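SIRV1 hypothetical protein ORF119 (Sulfolobus islandicus rudivirus 1 variant xx, PDB 2X3G) is of unknown function, a small viral protein built as an antiparallel sheet with helices packed against it and possibly linked to the host membrane. Local coordinates at residues 17-25 against 75-86. Sequence-based numbering, arbitrary orientation.
Sequences YFITITTNY and LDYSRVHKHMPS
With CG of Tyr17 beside its own backbone N and anti to the carbonyl carbon (chi1 -66°), the ring hangs from the strand and runs past Leu75 in the opposite direction. Leu75 CD1 lies over one ring face, 4.2 Å from the Tyr17 centroid in a CH-pi contact, and the nearly straight bond from Leu75 N to Tyr17 OH (3.1 Å) ties the hydroxyl end of the ring to the backbone just before the helix. The planes of the Tyr17 and Tyr77 rings stand at 89° and their edges meet, Tyr77 OH 3.3 Å from Tyr17 CE1; a water lies close to Tyr17 OH and, at longer range, Tyr77 OH. Val80 has CG1 anti to its backbone N (chi1 170°), which sends that methyl tip to tip against Ile19 CG2. Tyr77 and Val80 of the short helix 77-82, with Leu75 before it, pack beside helix 30-44 on one face of the four-stranded antiparallel sheet, meeting Tyr17 and Ile19 of inner strand 15-22. Past the helix, Met84, a selenomethionine bent at chi2 and chi3, brings SE across Ile21, 3.9 Å from Ile21 CG1. Pro85 CB meets Thr23 CG2 at 4.0 Å, and Tyr25 OH donates to an in-plane lone pair of Ser86 O (2.8 Å).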
loop_
_atom_site.group_PDB
_atom_site.type_symbol
_atom_site.label_atom_id
_atom_site.label_comp_id
_atom_site.label_asym_id
_atom_site.label_seq_id
_atom_site.Cartn_x
_atom_site.Cartn_y
_atom_site.Cartn_z
ATOM N N TYR A 17 10.739 -18.283 -6.329
ATOM C CA TYR A 17 11.100 -17.346 -7.391
ATOM C C TYR A 17 10.519 -15.983 -7.065
ATOM O O TYR A 17 9.325 -15.875 -6.778
ATOM C CB TYR A 17 10.531 -17.811 -8.715
ATOM C CG TYR A 17 11.115 -19.087 -9.244
ATOM C CD1 TYR A 17 12.341 -19.089 -9.879
ATOM C CD2 TYR A 17 10.436 -20.301 -9.092
ATOM C CE1 TYR A 17 12.882 -20.251 -10.388
ATOM C CE2 TYR A 17 10.978 -21.488 -9.609
ATOM C CZ TYR A 17 12.214 -21.436 -10.250
ATOM O OH TYR A 17 12.783 -22.561 -10.765
ATOM N N PHE A 18 11.374 -14.962 -7.110
ATOM C CA PHE A 18 10.999 -13.567 -6.931
ATOM C C PHE A 18 11.056 -12.925 -8.305
ATOM O O PHE A 18 12.129 -12.781 -8.876
ATOM C CB PHE A 18 11.941 -12.880 -5.917
ATOM C CG PHE A 18 11.745 -11.402 -5.798
ATOM C CD1 PHE A 18 10.474 -10.864 -5.713
ATOM C CD2 PHE A 18 12.833 -10.551 -5.754
ATOM C CE1 PHE A 18 10.289 -9.498 -5.635
ATOM C CE2 PHE A 18 12.664 -9.191 -5.651
ATOM C CZ PHE A 18 11.386 -8.657 -5.591
ATOM N N ILE A 19 9.873 -12.597 -8.832
ATOM C CA ILE A 19 9.712 -12.023 -10.145
ATOM C C ILE A 19 9.231 -10.574 -10.044
ATOM O O ILE A 19 8.246 -10.278 -9.375
ATOM C CB ILE A 19 8.664 -12.828 -10.927
ATOM C CG1 ILE A 19 8.918 -14.339 -10.792
ATOM C CG2 ILE A 19 8.578 -12.329 -12.393
ATOM C CD1 ILE A 19 7.791 -15.194 -11.382
ATOM N N THR A 20 9.950 -9.669 -10.703
ATOM C CA THR A 20 9.549 -8.301 -10.794
ATOM C C THR A 20 9.226 -7.989 -12.247
ATOM O O THR A 20 10.016 -8.282 -13.142
ATOM C CB THR A 20 10.641 -7.375 -10.286
ATOM O OG1 THR A 20 11.016 -7.803 -8.987
ATOM C CG2 THR A 20 10.134 -5.938 -10.203
ATOM N N ILE A 21 8.069 -7.377 -12.463
ATOM C CA ILE A 21 7.592 -7.062 -13.808
ATOM C C ILE A 21 7.279 -5.575 -13.840
ATOM O O ILE A 21 6.584 -5.073 -12.958
ATOM C CB ILE A 21 6.328 -7.902 -14.165
ATOM C CG1 ILE A 21 6.594 -9.387 -13.927
ATOM C CG2 ILE A 21 5.847 -7.630 -15.616
ATOM C CD1 ILE A 21 6.050 -9.885 -12.608
ATOM N N THR A 22 7.845 -4.871 -14.821
ATOM C CA THR A 22 7.519 -3.484 -15.061
ATOM C C THR A 22 7.065 -3.288 -16.500
ATOM O O THR A 22 7.584 -3.920 -17.423
ATOM C CB THR A 22 8.738 -2.591 -14.763
ATOM O OG1 THR A 22 9.182 -2.849 -13.415
ATOM C CG2 THR A 22 8.378 -1.128 -14.914
ATOM N N THR A 23 6.077 -2.416 -16.693
ATOM C CA THR A 23 5.726 -1.962 -18.029
ATOM C C THR A 23 5.764 -0.456 -18.070
ATOM O O THR A 23 5.743 0.195 -17.028
ATOM C CB THR A 23 4.326 -2.403 -18.442
ATOM O OG1 THR A 23 3.354 -1.769 -17.604
ATOM C CG2 THR A 23 4.189 -3.896 -18.324
ATOM N N ASN A 24 5.808 0.095 -19.275
ATOM C CA ASN A 24 5.708 1.543 -19.455
ATOM C C ASN A 24 4.318 1.958 -19.940
ATOM O O ASN A 24 4.163 2.996 -20.561
ATOM C CB ASN A 24 6.813 2.075 -20.393
ATOM C CG ASN A 24 6.761 1.468 -21.786
ATOM O OD1 ASN A 24 5.952 0.593 -22.067
ATOM N ND2 ASN A 24 7.642 1.930 -22.662
ATOM N N TYR A 25 3.312 1.142 -19.642
ATOM C CA TYR A 25 1.922 1.504 -19.920
ATOM C C TYR A 25 0.987 0.939 -18.861
ATOM O O TYR A 25 1.290 -0.075 -18.247
ATOM C CB TYR A 25 1.503 1.024 -21.307
ATOM C CG TYR A 25 1.645 -0.471 -21.507
ATOM C CD1 TYR A 25 2.785 -1.004 -22.096
ATOM C CD2 TYR A 25 0.640 -1.346 -21.115
ATOM C CE1 TYR A 25 2.921 -2.370 -22.288
ATOM C CE2 TYR A 25 0.766 -2.719 -21.301
ATOM C CZ TYR A 25 1.912 -3.224 -21.889
ATOM O OH TYR A 25 2.055 -4.578 -22.079
ATOM N N LEU A 75 10.673 -23.596 -12.820
ATOM C CA LEU A 75 9.881 -22.818 -13.755
ATOM C C LEU A 75 10.593 -22.753 -15.086
ATOM O O LEU A 75 11.825 -22.627 -15.129
ATOM C CB LEU A 75 9.676 -21.378 -13.248
ATOM C CG LEU A 75 8.533 -21.031 -12.298
ATOM C CD1 LEU A 75 8.428 -19.515 -12.246
ATOM C CD2 LEU A 75 7.239 -21.681 -12.779
ATOM N N ASP A 76 9.815 -22.881 -16.166
ATOM C CA ASP A 76 10.255 -22.500 -17.514
ATOM C C ASP A 76 10.069 -20.992 -17.661
ATOM O O ASP A 76 8.961 -20.507 -17.852
ATOM C CB ASP A 76 9.469 -23.266 -18.580
ATOM C CG ASP A 76 9.808 -22.836 -19.993
ATOM O OD1 ASP A 76 10.533 -21.846 -20.195
ATOM O OD2 ASP A 76 9.342 -23.498 -20.939
ATOM N N TYR A 77 11.174 -20.258 -17.534
ATOM C CA TYR A 77 11.152 -18.806 -17.541
ATOM C C TYR A 77 10.489 -18.171 -18.776
ATOM O O TYR A 77 9.883 -17.114 -18.662
ATOM C CB TYR A 77 12.577 -18.269 -17.402
ATOM C CG TYR A 77 13.263 -18.556 -16.071
ATOM C CD1 TYR A 77 12.550 -18.977 -14.952
ATOM C CD2 TYR A 77 14.624 -18.379 -15.938
ATOM C CE1 TYR A 77 13.187 -19.222 -13.757
ATOM C CE2 TYR A 77 15.265 -18.596 -14.752
ATOM C CZ TYR A 77 14.558 -19.036 -13.664
ATOM O OH TYR A 77 15.228 -19.234 -12.473
ATOM N N SER A 78 10.599 -18.802 -19.939
ATOM C CA SER A 78 9.958 -18.276 -21.160
ATOM C C SER A 78 8.432 -18.206 -21.028
ATOM O O SER A 78 7.783 -17.364 -21.636
ATOM C CB SER A 78 10.341 -19.106 -22.388
ATOM O OG SER A 78 9.751 -20.396 -22.363
ATOM N N ARG A 79 7.861 -19.106 -20.239
ATOM C CA ARG A 79 6.412 -19.104 -19.998
ATOM C C ARG A 79 5.971 -18.008 -19.030
ATOM O O ARG A 79 4.842 -17.517 -19.122
ATOM C CB ARG A 79 5.957 -20.479 -19.505
ATOM C CG ARG A 79 6.204 -21.600 -20.514
ATOM C CD ARG A 79 5.477 -21.373 -21.837
ATOM N NE ARG A 79 5.927 -22.329 -22.854
ATOM C CZ ARG A 79 5.163 -23.216 -23.505
ATOM N NH1 ARG A 79 3.847 -23.310 -23.295
ATOM N NH2 ARG A 79 5.730 -24.018 -24.400
ATOM N N VAL A 80 6.851 -17.619 -18.110
ATOM C CA VAL A 80 6.588 -16.476 -17.262
ATOM C C VAL A 80 6.334 -15.262 -18.152
ATOM O O VAL A 80 5.382 -14.520 -17.935
ATOM C CB VAL A 80 7.761 -16.158 -16.264
ATOM C CG1 VAL A 80 7.517 -14.813 -15.579
ATOM C CG2 VAL A 80 7.922 -17.257 -15.214
ATOM N N HIS A 81 7.180 -15.068 -19.164
ATOM C CA HIS A 81 7.020 -13.948 -20.080
ATOM C C HIS A 81 5.760 -14.057 -20.925
ATOM O O HIS A 81 5.110 -13.052 -21.194
ATOM C CB HIS A 81 8.232 -13.807 -21.005
ATOM C CG HIS A 81 9.462 -13.313 -20.317
ATOM N ND1 HIS A 81 10.103 -12.150 -20.684
ATOM C CD2 HIS A 81 10.180 -13.838 -19.300
ATOM C CE1 HIS A 81 11.161 -11.977 -19.912
ATOM N NE2 HIS A 81 11.224 -12.985 -19.057
ATOM N N LYS A 82 5.437 -15.269 -21.371
ATOM C CA LYS A 82 4.229 -15.494 -22.181
ATOM C C LYS A 82 2.955 -15.156 -21.391
ATOM O O LYS A 82 1.950 -14.708 -21.976
ATOM C CB LYS A 82 4.190 -16.929 -22.732
ATOM C CG LYS A 82 2.833 -17.368 -23.238
ATOM C CD LYS A 82 2.921 -18.504 -24.243
ATOM C CE LYS A 82 1.524 -18.890 -24.732
ATOM N NZ LYS A 82 1.583 -19.757 -25.931
ATOM N N HIS A 83 3.009 -15.344 -20.074
ATOM C CA HIS A 83 1.866 -15.050 -19.211
ATOM C C HIS A 83 1.951 -13.695 -18.524
ATOM O O HIS A 83 1.276 -13.453 -17.517
ATOM C CB HIS A 83 1.701 -16.168 -18.184
ATOM C CG HIS A 83 1.309 -17.469 -18.799
ATOM N ND1 HIS A 83 2.213 -18.478 -19.046
ATOM C CD2 HIS A 83 0.116 -17.911 -19.252
ATOM C CE1 HIS A 83 1.586 -19.496 -19.605
ATOM N NE2 HIS A 83 0.315 -19.174 -19.751
HETATM N N MSE A 84 2.768 -12.803 -19.074
HETATM C CA MSE A 84 2.881 -11.445 -18.565
HETATM C C MSE A 84 2.680 -10.489 -19.724
HETATM O O MSE A 84 2.799 -10.894 -20.890
HETATM C CB MSE A 84 4.236 -11.229 -17.868
HETATM C CG MSE A 84 4.306 -11.748 -16.441
HETATM SE SE MSE A 84 3.149 -10.732 -15.209
HETATM C CE MSE A 84 2.256 -12.203 -14.272
ATOM N N PRO A 85 2.339 -9.220 -19.423
ATOM C CA PRO A 85 2.061 -8.246 -20.477
ATOM C C PRO A 85 3.183 -8.151 -21.493
ATOM O O PRO A 85 4.355 -8.276 -21.141
ATOM C CB PRO A 85 1.913 -6.923 -19.710
ATOM C CG PRO A 85 1.455 -7.329 -18.364
ATOM C CD PRO A 85 2.173 -8.627 -18.080
ATOM N N SER A 86 2.799 -7.953 -22.750
ATOM C CA SER A 86 3.743 -7.839 -23.838
ATOM C C SER A 86 4.751 -6.706 -23.577
ATOM O O SER A 86 4.386 -5.637 -23.092
ATOM C CB SER A 86 2.985 -7.614 -25.141
ATOM O OG SER A 86 3.866 -7.622 -26.244
HETATM O O HOH W 1 15.101 -22.387 -11.676
#